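Local coordinates for protein 2,3-dehydroadipyl-CoA hydratase (Escherichia coli, PDB 4FZW) that catalyses the reversible hydration of 2,3-dehydroadipyl-CoA to 3-hydroxyadipyl-CoA in the breakdown of phenylacetate, at residues L18-P23 with N27-A32; S5-S10 with V38-A43; V54-A59 with L185-A190; A72-A77 with D82-L87. All blocks are in the same frame, centred on the assembly; numbering follows the deposited sequence.

The four contacts run from core to surface. Contact 3 is buried and apolar, with helix 186-197 lying against strand 52-56. Contacts 1 and 2 are partly buried and share helix 31-46. Contact 1 forms the turn between strand 15-20 and that helix, held mainly by hydrogen bonds. Contact 2 sets the edge strand 7-12 beside the same helix through van der Waals touches. Strands 7-12, 15-20 and 52-56 are successive neighbours in one sheet, so contacts 1 to 3 all reach it. Contact 4 lies at the surface, about 30 Å from contact 3 between centres, and rests on a salt bridge. Arg84 ties it to contact 1 by bonding Leu29 O.

Contact 1: residues L18-P23 with N27-A32; sequences LTLNRP and NALNNA
Arg22 and Asn27 brace the turn between strand 15-20 and helix 31-46, the first connection in a beta-alpha-beta unit of the crotonase fold. The Asn27 side chain lies back along the end of the strand. Asn27 OD1 accepts from Arg22 N at 2.7 Å, and the donor sits nearly in line with the amide C=O (167°). The bond is also fairly straight at the hydrogen. The other end of the amide reaches the strand more loosely: Asn27 ND2 gives a weak bond to Leu20 O at 3.2 Å. ND2 also bonds Phe62 O. Both ends of the amide are thus engaged, which should fix its rotation.

Arg22 runs the other way, along the 27-30 segment. Its chain is extended as far as CD and then bends at chi3 (62°), which brings the guanidinium round to the backbone of Ala28. There Arg22 NH1 donates to Ala28 O at 2.8 Å, with the oxygen slightly tilted from the guanidinium plane. The Asn30 amide is stacked on one face of the guanidinium, the planes tilted 23° apart, while the two side chains cross at about a right angle. Replacing Arg22 with an alanine would probably leave Ala28 O without this donor and the Asn30 amide freer to turn. On the buried side, Leu20 and Leu29 meet through their CD2 methyls, and Leu29 also packs on Trp88 of helix 84-92. The backbone closes the turn: Asn27 N donates to Arg22 O at 2.8 Å.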
# COMPACT_ATOMS: atom_id res chain seq x y z
N LEU B 18 -17.55 -2.84 30.32
CA LEU B 18 -18.29 -1.63 30.00
C LEU B 18 -19.63 -2.02 29.41
O LEU B 18 -19.69 -2.62 28.33
CB LEU B 18 -17.49 -0.75 29.04
CG LEU B 18 -16.09 -0.38 29.53
CD1 LEU B 18 -15.30 0.39 28.48
CD2 LEU B 18 -16.16 0.42 30.85
N THR B 19 -20.69 -1.71 30.15
CA THR B 19 -22.05 -2.03 29.74
C THR B 19 -22.79 -0.81 29.24
O THR B 19 -23.06 0.11 30.00
CB THR B 19 -22.86 -2.62 30.91
OG1 THR B 19 -22.14 -3.70 31.50
CG2 THR B 19 -24.23 -3.11 30.41
N LEU B 20 -23.14 -0.80 27.95
CA LEU B 20 -24.01 0.24 27.43
C LEU B 20 -25.35 0.14 28.12
O LEU B 20 -25.91 -0.94 28.23
CB LEU B 20 -24.14 0.15 25.91
CG LEU B 20 -22.83 0.53 25.20
CD1 LEU B 20 -22.11 -0.71 24.71
CD2 LEU B 20 -23.10 1.43 24.03
N ASN B 21 -25.86 1.27 28.58
CA ASN B 21 -27.04 1.29 29.42
C ASN B 21 -27.95 2.49 29.15
O ASN B 21 -28.10 3.38 30.00
CB ASN B 21 -26.61 1.27 30.88
CG ASN B 21 -27.78 1.15 31.83
OD1 ASN B 21 -28.47 0.13 31.85
ND2 ASN B 21 -28.01 2.18 32.62
N ARG B 22 -28.53 2.53 27.95
CA ARG B 22 -29.58 3.48 27.61
C ARG B 22 -30.77 2.69 27.08
O ARG B 22 -31.11 2.79 25.90
CB ARG B 22 -29.12 4.44 26.52
CG ARG B 22 -27.97 5.32 26.90
CD ARG B 22 -27.70 6.32 25.79
NE ARG B 22 -28.85 7.19 25.56
CZ ARG B 22 -29.16 7.72 24.38
NH1 ARG B 22 -28.43 7.45 23.32
NH2 ARG B 22 -30.21 8.51 24.26
N PRO B 23 -31.42 1.92 27.97
CA PRO B 23 -32.48 0.97 27.62
C PRO B 23 -33.57 1.64 26.80
O PRO B 23 -33.97 1.13 25.75
CB PRO B 23 -33.04 0.57 28.99
CG PRO B 23 -31.94 0.88 29.96
CD PRO B 23 -31.28 2.09 29.42
N ASN B 27 -29.88 1.66 23.60
CA ASN B 27 -28.43 1.72 23.69
C ASN B 27 -27.79 2.50 22.54
O ASN B 27 -26.61 2.32 22.24
CB ASN B 27 -27.85 0.32 23.82
CG ASN B 27 -27.85 -0.17 25.25
OD1 ASN B 27 -28.20 0.56 26.17
ND2 ASN B 27 -27.46 -1.42 25.45
N ALA B 28 -28.57 3.38 21.91
CA ALA B 28 -28.03 4.25 20.86
C ALA B 28 -26.77 4.95 21.35
O ALA B 28 -26.71 5.42 22.49
CB ALA B 28 -29.07 5.27 20.42
N LEU B 29 -25.77 5.04 20.48
CA LEU B 29 -24.51 5.69 20.82
C LEU B 29 -24.66 7.19 20.81
O LEU B 29 -24.72 7.81 19.76
CB LEU B 29 -23.40 5.25 19.88
CG LEU B 29 -23.01 3.79 20.05
CD1 LEU B 29 -21.94 3.40 19.06
CD2 LEU B 29 -22.53 3.57 21.47
N ASN B 30 -24.77 7.76 21.99
CA ASN B 30 -24.72 9.21 22.15
C ASN B 30 -23.33 9.77 21.91
O ASN B 30 -22.32 9.07 22.07
CB ASN B 30 -25.15 9.63 23.56
CG ASN B 30 -26.57 10.10 23.61
OD1 ASN B 30 -27.22 10.27 22.57
ND2 ASN B 30 -27.07 10.35 24.82
N ASN B 31 -23.28 11.04 21.56
CA ASN B 31 -22.03 11.77 21.62
C ASN B 31 -21.41 11.65 23.00
O ASN B 31 -20.23 11.31 23.16
CB ASN B 31 -22.30 13.23 21.31
CG ASN B 31 -21.38 13.79 20.26
OD1 ASN B 31 -20.18 13.49 20.24
ND2 ASN B 31 -21.94 14.61 19.36
N ALA B 32 -22.22 11.93 24.02
CA ALA B 32 -21.75 11.82 25.39
C ALA B 32 -21.35 10.39 25.71
O ALA B 32 -20.33 10.18 26.34
CB ALA B 32 -22.80 12.31 26.35

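Contact 2: residues S5-S10 with V38-A43; sequences SELIVS and VNELEA
Glu40 carries this contact from the helix side and touches both Val9 and Leu7 of the edge strand. Its CA-CB bond points at the strand. The chain then bends at chi2 (-61°), which lays the carboxylate alongside Val9 instead of sending it straight outward. Val9 CG2 is the methyl that meets it, 3.2 Å from Glu40 OE2. Val9 CG1 lies a little farther off, 3.9 Å from Glu40 OE1. The two side chains pass at a slant. The charged end of the glutamate rests beside a methyl and not a donor of the strand.

Leu7 meets the Glu40 side chain nearer its root, at CG. With its CG anti to the backbone N (chi1 -176°), Leu7 brings CD2 to 3.8 Å from Glu40 CG. This is an apolar touch, in which the two side chains run alongside one another, pointing opposite ways. The polar tip of Glu40 has a partner within its own helix, since OE2 takes a weak hydrogen bond from Gln36 NE2. That bond would help keep the carboxylate beside Val9.

Strand 7-12 is an outermost strand of the sheet within this chain and pairs antiparallel with strand 15-20. Val9 also packs on Leu16 and Leu18 of that neighbour, and Leu7 on Leu33 and Gln36 of helix 31-46. From the same helix, Val38 and Leu41 face helix 84-92.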
# COMPACT_ATOMS: atom_id res chain seq x y z
N SER B 5 -24.39 7.37 34.03
CA SER B 5 -25.42 6.39 34.36
C SER B 5 -25.55 5.50 33.16
O SER B 5 -25.72 4.28 33.32
CB SER B 5 -26.78 7.01 34.71
OG SER B 5 -27.68 5.94 35.08
N GLU B 6 -25.38 6.09 31.97
CA GLU B 6 -25.55 5.37 30.71
C GLU B 6 -24.44 4.35 30.38
O GLU B 6 -24.55 3.62 29.41
CB GLU B 6 -25.73 6.36 29.56
N LEU B 7 -23.39 4.27 31.20
CA LEU B 7 -22.28 3.35 30.93
C LEU B 7 -21.73 2.78 32.21
O LEU B 7 -20.92 3.40 32.87
CB LEU B 7 -21.14 4.05 30.19
CG LEU B 7 -19.98 3.14 29.80
CD1 LEU B 7 -20.47 2.05 28.84
CD2 LEU B 7 -18.83 3.91 29.16
N ILE B 8 -22.17 1.58 32.57
CA ILE B 8 -21.77 1.01 33.83
C ILE B 8 -20.38 0.41 33.76
O ILE B 8 -20.10 -0.45 32.94
CB ILE B 8 -22.77 -0.02 34.38
CG1 ILE B 8 -24.21 0.50 34.25
CG2 ILE B 8 -22.42 -0.39 35.83
CD1 ILE B 8 -24.54 1.71 35.12
N VAL B 9 -19.50 0.90 34.61
CA VAL B 9 -18.13 0.44 34.63
C VAL B 9 -18.01 -0.61 35.70
O VAL B 9 -18.41 -0.39 36.84
CB VAL B 9 -17.16 1.62 34.88
CG1 VAL B 9 -15.71 1.14 34.89
CG2 VAL B 9 -17.40 2.70 33.83
N SER B 10 -17.47 -1.76 35.35
CA SER B 10 -17.35 -2.83 36.32
C SER B 10 -16.07 -3.62 36.07
O SER B 10 -15.44 -3.48 35.03
CB SER B 10 -18.60 -3.74 36.36
OG SER B 10 -18.53 -4.82 35.45
N VAL B 38 -14.72 6.46 25.24
CA VAL B 38 -13.35 6.84 24.96
C VAL B 38 -12.55 7.10 26.24
O VAL B 38 -11.38 6.72 26.33
CB VAL B 38 -13.26 8.10 24.04
CG1 VAL B 38 -11.86 8.71 24.09
CG2 VAL B 38 -13.67 7.77 22.62
N ASN B 39 -13.15 7.75 27.21
CA ASN B 39 -12.39 8.11 28.41
C ASN B 39 -12.09 6.88 29.24
O ASN B 39 -10.99 6.76 29.79
CB ASN B 39 -13.06 9.21 29.25
CG ASN B 39 -13.12 10.54 28.53
OD1 ASN B 39 -12.26 10.84 27.70
ND2 ASN B 39 -14.14 11.34 28.81
N GLU B 40 -13.06 5.97 29.30
CA GLU B 40 -12.91 4.71 30.02
C GLU B 40 -11.75 3.88 29.45
O GLU B 40 -10.85 3.45 30.19
CB GLU B 40 -14.22 3.90 29.95
CG GLU B 40 -15.42 4.48 30.70
CD GLU B 40 -15.18 4.62 32.19
OE1 GLU B 40 -14.21 4.04 32.72
OE2 GLU B 40 -15.98 5.34 32.82
N LEU B 41 -11.77 3.64 28.14
CA LEU B 41 -10.71 2.87 27.49
C LEU B 41 -9.34 3.54 27.53
O LEU B 41 -8.32 2.87 27.70
CB LEU B 41 -11.07 2.59 26.04
CG LEU B 41 -12.29 1.72 25.79
CD1 LEU B 41 -12.54 1.64 24.29
CD2 LEU B 41 -12.11 0.32 26.42
N GLU B 42 -9.31 4.86 27.36
CA GLU B 42 -8.04 5.57 27.50
C GLU B 42 -7.52 5.40 28.93
O GLU B 42 -6.37 4.97 29.13
CB GLU B 42 -8.12 7.02 27.01
CG GLU B 42 -8.18 7.07 25.46
CD GLU B 42 -8.25 8.45 24.85
OE1 GLU B 42 -8.46 9.45 25.59
OE2 GLU B 42 -8.12 8.54 23.61
N ALA B 43 -8.36 5.63 29.93
CA ALA B 43 -7.95 5.40 31.32
C ALA B 43 -7.46 3.98 31.55
O ALA B 43 -6.44 3.77 32.20
CB ALA B 43 -9.06 5.76 32.30

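Contact 3: residues V54-A59 with L185-A190; sequences VITGNA and LTLEYA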
# COMPACT_ATOMS: atom_id res chain seq x y z
N VAL B 54 -14.12 -5.86 27.96
CA VAL B 54 -15.27 -6.49 27.34
C VAL B 54 -16.28 -5.36 27.22
O VAL B 54 -16.44 -4.56 28.15
CB VAL B 54 -15.86 -7.61 28.24
CG1 VAL B 54 -17.24 -8.06 27.76
CG2 VAL B 54 -14.91 -8.78 28.34
N ILE B 55 -16.98 -5.30 26.08
CA ILE B 55 -18.00 -4.26 25.85
C ILE B 55 -19.35 -4.92 25.54
O ILE B 55 -19.47 -5.73 24.64
CB ILE B 55 -17.58 -3.31 24.69
CG1 ILE B 55 -16.42 -2.40 25.11
CG2 ILE B 55 -18.75 -2.45 24.23
CD1 ILE B 55 -16.13 -1.24 24.10
N THR B 56 -20.38 -4.53 26.28
CA THR B 56 -21.67 -5.17 26.09
C THR B 56 -22.85 -4.25 26.32
O THR B 56 -22.72 -3.19 26.94
CB THR B 56 -21.85 -6.40 27.01
OG1 THR B 56 -22.96 -7.18 26.56
CG2 THR B 56 -22.12 -5.98 28.45
N GLY B 57 -24.01 -4.67 25.82
CA GLY B 57 -25.23 -3.93 26.09
C GLY B 57 -26.12 -4.75 27.01
O GLY B 57 -25.69 -5.18 28.09
N ASN B 58 -27.37 -4.95 26.58
CA ASN B 58 -28.29 -5.84 27.28
C ASN B 58 -28.76 -6.93 26.33
O ASN B 58 -28.29 -7.02 25.19
CB ASN B 58 -29.50 -5.08 27.84
CG ASN B 58 -30.12 -4.13 26.84
OD1 ASN B 58 -30.79 -4.55 25.90
ND2 ASN B 58 -29.89 -2.83 27.04
N ALA B 59 -29.69 -7.75 26.80
CA ALA B 59 -30.19 -8.90 26.05
C ALA B 59 -30.99 -8.51 24.82
O ALA B 59 -30.93 -9.20 23.81
CB ALA B 59 -31.01 -9.77 26.93
N LEU B 185 -26.02 -16.72 28.26
CA LEU B 185 -24.62 -17.08 28.53
C LEU B 185 -23.55 -16.25 27.81
O LEU B 185 -22.36 -16.35 28.10
CB LEU B 185 -24.42 -18.55 28.22
CG LEU B 185 -25.15 -19.40 29.24
CD1 LEU B 185 -25.29 -20.83 28.74
CD2 LEU B 185 -24.41 -19.30 30.56
N THR B 186 -23.99 -15.44 26.85
CA THR B 186 -23.12 -14.69 25.98
C THR B 186 -22.10 -13.88 26.76
O THR B 186 -20.90 -14.08 26.60
CB THR B 186 -23.89 -13.68 25.12
OG1 THR B 186 -25.11 -14.27 24.64
CG2 THR B 186 -22.99 -13.19 23.95
N LEU B 187 -22.59 -12.98 27.60
CA LEU B 187 -21.77 -12.08 28.41
C LEU B 187 -20.85 -12.89 29.30
O LEU B 187 -19.64 -12.67 29.34
CB LEU B 187 -22.68 -11.17 29.26
CG LEU B 187 -22.01 -10.20 30.23
CD1 LEU B 187 -20.82 -9.52 29.52
CD2 LEU B 187 -23.03 -9.20 30.78
N GLU B 188 -21.43 -13.85 30.00
CA GLU B 188 -20.67 -14.70 30.91
C GLU B 188 -19.48 -15.40 30.21
O GLU B 188 -18.38 -15.53 30.77
CB GLU B 188 -21.59 -15.74 31.57
CG GLU B 188 -20.84 -16.65 32.55
CD GLU B 188 -21.76 -17.70 33.20
OE1 GLU B 188 -23.00 -17.56 33.12
OE2 GLU B 188 -21.22 -18.66 33.80
N TYR B 189 -19.73 -15.88 28.99
CA TYR B 189 -18.71 -16.63 28.26
C TYR B 189 -17.66 -15.67 27.67
O TYR B 189 -16.49 -16.00 27.54
CB TYR B 189 -19.37 -17.50 27.18
CG TYR B 189 -20.03 -18.71 27.74
CD1 TYR B 189 -20.02 -18.94 29.11
CD2 TYR B 189 -20.65 -19.65 26.92
CE1 TYR B 189 -20.61 -20.06 29.66
CE2 TYR B 189 -21.25 -20.80 27.46
CZ TYR B 189 -21.22 -20.98 28.84
OH TYR B 189 -21.79 -22.08 29.42
N ALA B 190 -18.11 -14.47 27.32
CA ALA B 190 -17.24 -13.43 26.82
C ALA B 190 -16.25 -13.02 27.90
O ALA B 190 -15.06 -12.80 27.60
CB ALA B 190 -18.07 -12.25 26.35
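Leu187 sets its two methyls against Thr56, and the side chains cross at about a right angle. The Leu187 CD1 methyl is 3.9 Å from Thr56 CG2 and 4.1 Å from Thr56 CB. CD2 of the same leucine, Leu187, lies 4.1 Å from Thr56 CG2. Val54, two residues before Thr56 on the strand, spans Leu187 and Ala190, which is one helical turn further on. Val54 CG1 is 4.2 Å from Leu187 CD1 and 4.5 Å from Ala190 CB, while Val54 CG2 approaches Ala190 O at 4.1 Å. All of these are dispersion contacts at ordinary packing distance.

The torsion of Thr56 decides which branch faces the helix. OG1 is anti to the backbone N (chi1 -165°), which turns the methyl toward Leu187 and leaves the hydroxyl for the sheet. There OG1 hydrogen-bonds Ala101 O of strand 98-102, so this buried polar atom is satisfied away from the helix.

Strand 52-56 is an inner strand of the crotonase-fold sheet, between strands 15-20 and 98-102. Helix 186-197 lies on this sheet, nearly antiparallel to the strand: the short axes are 170° apart and 9.7 Å at closest approach. Val54 and Thr56 face the helix, whereas Ile55 between them points to the other side of the sheet.

Further out, Val54 continues onto Leu191 and Ala194 of the helix. Thr186 OG1 bonds Asn103 OD1 at the start of the helix. Tyr189 meets Phe181 edge-to-face, and Glu188 forms a salt bridge with a basic side chain on the chain of another protein.

Contact 4: residues A72-A77 with D82-L87; sequences AEKDLA and DTRPQL
A capping aspartate ahead of helix 84-92, Asp82, is joined here by a salt bridge to Lys74, which lies in the loop before helix 76-80. Lys74 NZ donates to Asp82 OD2 at 2.8 Å and meets it from above the carboxylate plane. The lysine chain is extended as far as CE, and the last torsion (chi4 134°) turns NZ to the oxygen. The lysine CD and CE also pass close to OD2. The two side chains cross at about a right angle. NZ has a second, weak bond to Glu70 O.

The other oxygen serves the helix start. Asp82 OD1 accepts from Arg84 N at 2.9 Å in a nearly straight bond (175°). A leucine in place of Asp82 would probably leave Lys74 without its counter-charge and the Arg84 amide without its cap. Arg84 CD lies 3.9 Å from Lys74 NZ, but its guanidinium turns elsewhere: NH2 bonds Leu29 O and NE a bound glycerol. Leu76 packs on Ala236 of a second subunit. The bond from Arg84 N to a carboxylate two residues earlier is the Asx turn, a common way to begin a helix.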
# COMPACT_ATOMS: atom_id res chain seq x y z
N ALA B 72 -28.43 14.84 12.40
CA ALA B 72 -29.25 15.67 11.51
C ALA B 72 -28.91 17.17 11.60
O ALA B 72 -28.69 17.83 10.58
CB ALA B 72 -30.74 15.45 11.78
N GLU B 73 -28.88 17.69 12.82
CA GLU B 73 -28.57 19.10 13.06
C GLU B 73 -27.16 19.46 12.60
O GLU B 73 -26.68 20.57 12.84
CB GLU B 73 -28.79 19.48 14.53
CG GLU B 73 -27.95 18.69 15.53
CD GLU B 73 -28.42 18.91 16.96
OE1 GLU B 73 -27.66 18.57 17.90
OE2 GLU B 73 -29.55 19.41 17.15
N LYS B 74 -26.50 18.50 11.95
CA LYS B 74 -25.21 18.75 11.34
C LYS B 74 -25.39 18.90 9.83
O LYS B 74 -25.96 18.04 9.16
CB LYS B 74 -24.21 17.64 11.67
CG LYS B 74 -23.85 17.56 13.14
CD LYS B 74 -22.81 16.49 13.40
CE LYS B 74 -22.57 16.33 14.89
NZ LYS B 74 -22.55 14.91 15.33
N ASP B 75 -24.91 20.03 9.30
CA ASP B 75 -25.03 20.32 7.88
C ASP B 75 -23.68 20.05 7.22
O ASP B 75 -22.75 19.62 7.88
CB ASP B 75 -25.48 21.76 7.66
CG ASP B 75 -26.86 22.04 8.25
OD1 ASP B 75 -27.66 21.08 8.37
OD2 ASP B 75 -27.15 23.21 8.57
N LEU B 76 -23.58 20.29 5.91
CA LEU B 76 -22.30 20.08 5.24
C LEU B 76 -21.15 20.69 6.05
O LEU B 76 -20.11 20.06 6.25
CB LEU B 76 -22.32 20.66 3.82
CG LEU B 76 -20.96 20.72 3.12
CD1 LEU B 76 -20.27 19.37 3.10
CD2 LEU B 76 -21.09 21.29 1.71
N ALA B 77 -21.35 21.92 6.51
CA ALA B 77 -20.33 22.60 7.30
C ALA B 77 -20.16 21.94 8.67
O ALA B 77 -19.05 21.57 9.06
CB ALA B 77 -20.65 24.09 7.44
N ASP B 82 -17.04 17.94 12.59
CA ASP B 82 -17.58 17.10 13.66
C ASP B 82 -16.49 16.46 14.52
O ASP B 82 -15.44 16.06 14.03
CB ASP B 82 -18.48 16.00 13.07
CG ASP B 82 -19.30 15.29 14.13
OD1 ASP B 82 -18.99 15.39 15.33
OD2 ASP B 82 -20.28 14.61 13.75
N THR B 83 -16.77 16.35 15.82
CA THR B 83 -15.84 15.76 16.78
C THR B 83 -15.80 14.24 16.72
O THR B 83 -14.76 13.63 16.98
CB THR B 83 -16.23 16.16 18.23
OG1 THR B 83 -15.25 15.66 19.15
CG2 THR B 83 -17.61 15.61 18.59
N ARG B 84 -16.93 13.63 16.36
CA ARG B 84 -17.13 12.18 16.45
C ARG B 84 -16.05 11.30 15.81
O ARG B 84 -15.64 10.30 16.39
CB ARG B 84 -18.50 11.79 15.89
CG ARG B 84 -19.62 11.78 16.92
CD ARG B 84 -20.95 11.46 16.25
NE ARG B 84 -21.44 10.14 16.61
CZ ARG B 84 -22.11 9.88 17.73
NH1 ARG B 84 -22.35 10.86 18.59
NH2 ARG B 84 -22.53 8.65 17.99
N PRO B 85 -15.60 11.65 14.59
CA PRO B 85 -14.61 10.80 13.93
C PRO B 85 -13.32 10.59 14.71
O PRO B 85 -12.74 9.50 14.63
CB PRO B 85 -14.37 11.54 12.62
CG PRO B 85 -15.74 12.11 12.31
CD PRO B 85 -16.26 12.57 13.64
N GLN B 86 -12.89 11.58 15.48
CA GLN B 86 -11.65 11.46 16.26
C GLN B 86 -11.88 10.61 17.51
O GLN B 86 -10.94 10.02 18.04
CB GLN B 86 -11.14 12.85 16.66
CG GLN B 86 -12.06 13.51 17.69
CD GLN B 86 -11.59 14.87 18.15
OE1 GLN B 86 -10.79 15.54 17.49
NE2 GLN B 86 -12.11 15.29 19.30
N LEU B 87 -13.12 10.55 17.98
CA LEU B 87 -13.47 9.65 19.09
C LEU B 87 -13.39 8.20 18.63
O LEU B 87 -12.81 7.34 19.31
CB LEU B 87 -14.86 9.95 19.63
CG LEU B 87 -15.15 11.37 20.10
CD1 LEU B 87 -16.53 11.44 20.75
CD2 LEU B 87 -14.06 11.84 21.06